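Local atomic coordinates of putative ATP-grasp superfamily protein (Archaeoglobus fulgidus, PDB entry 3DF7), a protein that is of unknown function but, as a putative member of the ATP-grasp superfamily, probably binds ATP and metal ions. Residues A[6-9]-A[10-13]; A[81-84]-A[85-88]. All coordinates share one frame; numbering follows the deposited sequence.

How the interactions relate
Both interactions are local, each closing a short piece of continuous chain at the start of a helix, and both belong to the parallel sheet region built round strands 3-8 and 72-76. Interaction 1 (6-9 with 10-13) is wholly buried and mostly polar: a carboxylate caps the short helix 9-12 where strand 3-8 ends. Interaction 2 (81-84 with 85-88) is the first turns of helix 83-92 and has Phe82, with no carboxylate of its own, at the N-cap position; it is held by backbone bonds, a threonine hydroxyl and leucine packing, with one side toward solvent. The two meet directly, Phe9 CE2 lying 3.6 Å from Leu83 CD2 while the Phe7 ring reaches Leu87.

Interaction 1 (A[6-9]-A[10-13]); sequences LFEF and ATCG
Glu8 OE1 is gripped twice by Thr11, taking a bond from the backbone N at 2.7 Å and another from the hydroxyl OG1. This is a side-chain N-cap: Glu8 ends strand 3-8 of the parallel sheet and its carboxylate closes the start of the short helix 9-12. The amide of Thr11 comes in on the syn side of OE1, 32° out of the carboxylate plane, whereas OG1 lies nearly along the C-O axis. Glu8 OE2 is met from above that plane by Ala10 N at 2.9 Å. The first torsion of Glu8 is extended (chi1 -173°), but the chain bends at chi2 (-80°), and this bend folds the carboxylate back over the helix start. With an alanine here, the amides of Ala10 and Thr11 would probably lose their cap and the Thr11 hydroxyl would be left without the carboxylate that fixes its rotation. A bound acetate, probably from the crystallisation liquor, lies beside the Glu8 side chain, and Phe28 of helix 18-35 packs on the Glu8 side chain.

The backbone completes the turn: Cys12 N donates to Glu8 O at 2.8 Å and Gly13 N to Phe9 O. Gly13 is the first residue to leave helical geometry. On the other side of the strand, Phe7 CE1 packs 3.5 Å from Cys12 CB, and Cys12 SG lies obliquely 4.9 Å from the centroid of the Phe7 ring, a sulfur-aromatic contact. The Cys12 sulfur also takes a weak but nearly straight bond, Glu8 N to Cys12 SG, 3.6 Å long.

Interaction 2 (A[81-84]-A[85-88]); sequences DFLL and YTLT
Thr86 N to Phe82 O, at 2.9 Å, is the first of the backbone bonds that set helix 83-92 going, with Phe82 in the N-cap position. This helix is the crossover of a beta-alpha-beta unit between strands 72-76 and 96-97. The next i to i+4 bond, from Leu87 N to Leu83 O, is nearly straight at 169°. Thr88 donates two bonds to Leu84 O, from N at 3.0 Å and from OG1 at 2.8 Å, the two arriving from opposite faces of the carbonyl plane. With OG1 of Thr88 set beside its own backbone N (chi1 -57°), the hydroxyl turns back along the helix to the carbonyl one turn earlier, which gives the hydroxyl of this buried residue a partner within its own helix. Thr86 OG1 also approaches Leu83 O, but which acceptor takes its proton is not settled.

Among the apolar contacts, Leu83 CD1 meets Leu87 CD1 at 3.7 Å, the two side chains crossing at a slant; Leu87 and Leu84 pack on Ile75 of strand 72-76. Leu84 and Thr88 run alongside each other in the same direction, and both touch Ile105 of helix 102-108. Phe82 and Tyr85 are partly exposed, though Tyr85 also touches helix 102-108. Tyr85 CB meets the rim of the Phe82 ring, close to level with it, and its nearest approach to that side chain is to Phe82 CB at 4.1 Å. The Tyr85 ring in turn has Phe82 O at its own edge, 4.1 Å from Tyr85 CD2.

Interaction 1 (A[6-9]-A[10-13])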
loop_
_atom_site.group_PDB
_atom_site.type_symbol
_atom_site.label_atom_id
_atom_site.label_comp_id
_atom_site.label_asym_id
_atom_site.label_seq_id
_atom_site.Cartn_x
_atom_site.Cartn_y
_atom_site.Cartn_z
ATOM N N LEU A 6 -2.068 -0.599 16.244
ATOM C CA LEU A 6 -2.111 -0.011 14.909
ATOM C C LEU A 6 -1.062 1.093 14.819
ATOM O O LEU A 6 -1.048 2.016 15.637
ATOM C CB LEU A 6 -3.499 0.578 14.631
ATOM C CG LEU A 6 -3.689 1.203 13.245
ATOM C CD1 LEU A 6 -3.566 0.113 12.207
ATOM C CD2 LEU A 6 -5.049 1.898 13.141
ATOM N N PHE A 7 -0.196 1.001 13.814
ATOM C CA PHE A 7 0.873 1.976 13.635
ATOM C C PHE A 7 1.133 2.317 12.164
ATOM O O PHE A 7 1.278 1.425 11.331
ATOM C CB PHE A 7 2.161 1.418 14.257
ATOM C CG PHE A 7 3.385 2.267 14.017
ATOM C CD1 PHE A 7 3.819 3.180 14.977
ATOM C CD2 PHE A 7 4.108 2.146 12.830
ATOM C CE1 PHE A 7 4.958 3.956 14.755
ATOM C CE2 PHE A 7 5.245 2.917 12.596
ATOM C CZ PHE A 7 5.672 3.827 13.562
ATOM N N GLU A 8 1.186 3.610 11.855
ATOM C CA GLU A 8 1.496 4.064 10.496
ATOM C C GLU A 8 2.638 5.067 10.674
ATOM O O GLU A 8 2.564 5.961 11.523
ATOM C CB GLU A 8 0.280 4.714 9.832
ATOM C CG GLU A 8 0.494 5.057 8.360
ATOM C CD GLU A 8 1.280 6.338 8.172
ATOM O OE1 GLU A 8 0.957 7.323 8.869
ATOM O OE2 GLU A 8 2.207 6.369 7.329
ATOM N N PHE A 9 3.693 4.913 9.880
ATOM C CA PHE A 9 4.886 5.748 10.014
ATOM C C PHE A 9 4.736 7.270 10.012
ATOM O O PHE A 9 5.263 7.935 10.900
ATOM C CB PHE A 9 5.927 5.347 8.969
ATOM C CG PHE A 9 7.313 5.838 9.281
ATOM C CD1 PHE A 9 8.003 5.352 10.393
ATOM C CD2 PHE A 9 7.927 6.787 8.474
ATOM C CE1 PHE A 9 9.287 5.807 10.699
ATOM C CE2 PHE A 9 9.209 7.252 8.769
ATOM C CZ PHE A 9 9.891 6.761 9.885
ATOM N N ALA A 10 4.039 7.830 9.031
ATOM C CA ALA A 10 3.877 9.283 8.983
ATOM C C ALA A 10 3.074 9.840 10.157
ATOM O O ALA A 10 3.373 10.920 10.665
ATOM C CB ALA A 10 3.217 9.698 7.670
ATOM N N THR A 11 2.061 9.097 10.582
ATOM C CA THR A 11 1.184 9.524 11.666
ATOM C C THR A 11 1.729 9.271 13.072
ATOM O O THR A 11 1.456 10.043 13.998
ATOM C CB THR A 11 -0.194 8.821 11.540
ATOM O OG1 THR A 11 -0.713 9.017 10.217
ATOM C CG2 THR A 11 -1.190 9.380 12.557
ATOM N N CYS A 12 2.523 8.215 13.221
ATOM C CA CYS A 12 3.044 7.826 14.528
ATOM C C CYS A 12 4.563 7.755 14.679
ATOM O O CYS A 12 5.064 7.640 15.799
ATOM C CB CYS A 12 2.474 6.451 14.894
ATOM S SG CYS A 12 0.759 6.168 14.353
ATOM N N GLY A 13 5.290 7.810 13.571
ATOM C CA GLY A 13 6.737 7.691 13.650
ATOM C C GLY A 13 7.524 8.977 13.509
ATOM O O GLY A 13 7.347 9.913 14.288
#

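Interaction 2 (A[81-84]-A[85-88])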
loop_
_atom_site.group_PDB
_atom_site.type_symbol
_atom_site.label_atom_id
_atom_site.label_comp_id
_atom_site.label_asym_id
_atom_site.label_seq_id
_atom_site.Cartn_x
_atom_site.Cartn_y
_atom_site.Cartn_z
ATOM N N ASP A 81 14.419 1.976 2.480
ATOM C CA ASP A 81 15.528 1.602 3.352
ATOM C C ASP A 81 15.174 0.496 4.341
ATOM O O ASP A 81 15.691 0.464 5.460
ATOM C CB ASP A 81 16.037 2.827 4.116
ATOM C CG ASP A 81 16.490 3.941 3.193
ATOM O OD1 ASP A 81 17.236 3.656 2.228
ATOM O OD2 ASP A 81 16.105 5.107 3.435
ATOM N N PHE A 82 14.295 -0.407 3.917
ATOM C CA PHE A 82 13.873 -1.536 4.738
ATOM C C PHE A 82 13.190 -1.144 6.047
ATOM O O PHE A 82 13.253 -1.876 7.030
ATOM C CB PHE A 82 15.078 -2.438 5.016
ATOM C CG PHE A 82 15.610 -3.115 3.786
ATOM C CD1 PHE A 82 14.905 -4.158 3.197
ATOM C CD2 PHE A 82 16.781 -2.671 3.181
ATOM C CE1 PHE A 82 15.355 -4.749 2.012
ATOM C CE2 PHE A 82 17.239 -3.254 1.997
ATOM C CZ PHE A 82 16.521 -4.296 1.414
ATOM N N LEU A 83 12.527 0.009 6.045
ATOM C CA LEU A 83 11.822 0.486 7.231
ATOM C C LEU A 83 10.650 -0.432 7.573
ATOM O O LEU A 83 10.527 -0.890 8.708
ATOM C CB LEU A 83 11.318 1.911 7.000
ATOM C CG LEU A 83 10.470 2.544 8.102
ATOM C CD1 LEU A 83 11.267 2.608 9.406
ATOM C CD2 LEU A 83 10.045 3.939 7.666
ATOM N N LEU A 84 9.783 -0.693 6.596
ATOM C CA LEU A 84 8.640 -1.566 6.825
ATOM C C LEU A 84 9.146 -2.918 7.319
ATOM O O LEU A 84 8.585 -3.510 8.239
ATOM C CB LEU A 84 7.835 -1.751 5.534
ATOM C CG LEU A 84 6.658 -2.730 5.638
ATOM C CD1 LEU A 84 5.635 -2.200 6.639
ATOM C CD2 LEU A 84 6.008 -2.923 4.273
ATOM N N TYR A 85 10.219 -3.394 6.699
ATOM C CA TYR A 85 10.819 -4.667 7.071
ATOM C C TYR A 85 11.253 -4.704 8.540
ATOM O O TYR A 85 10.834 -5.588 9.296
ATOM C CB TYR A 85 12.033 -4.951 6.179
ATOM C CG TYR A 85 12.885 -6.102 6.668
ATOM C CD1 TYR A 85 12.475 -7.423 6.497
ATOM C CD2 TYR A 85 14.083 -5.865 7.342
ATOM C CE1 TYR A 85 13.236 -8.484 6.992
ATOM C CE2 TYR A 85 14.848 -6.914 7.841
ATOM C CZ TYR A 85 14.419 -8.219 7.663
ATOM O OH TYR A 85 15.170 -9.259 8.162
ATOM N N THR A 86 12.079 -3.744 8.947
ATOM C CA THR A 86 12.576 -3.725 10.320
ATOM C C THR A 86 11.481 -3.550 11.365
ATOM O O THR A 86 11.506 -4.203 12.411
ATOM C CB THR A 86 13.662 -2.638 10.508
ATOM O OG1 THR A 86 13.097 -1.336 10.312
ATOM C CG2 THR A 86 14.779 -2.847 9.503
ATOM N N LEU A 87 10.508 -2.690 11.079
ATOM C CA LEU A 87 9.420 -2.465 12.019
ATOM C C LEU A 87 8.598 -3.735 12.196
ATOM O O LEU A 87 8.245 -4.109 13.318
ATOM C CB LEU A 87 8.526 -1.322 11.536
ATOM C CG LEU A 87 9.165 0.070 11.562
ATOM C CD1 LEU A 87 8.245 1.068 10.879
ATOM C CD2 LEU A 87 9.436 0.488 13.001
ATOM N N THR A 88 8.307 -4.407 11.088
ATOM C CA THR A 88 7.520 -5.633 11.141
ATOM C C THR A 88 8.277 -6.752 11.851
ATOM O O THR A 88 7.714 -7.461 12.687
ATOM C CB THR A 88 7.136 -6.108 9.727
ATOM O OG1 THR A 88 6.429 -5.060 9.050
ATOM C CG2 THR A 88 6.243 -7.341 9.809
#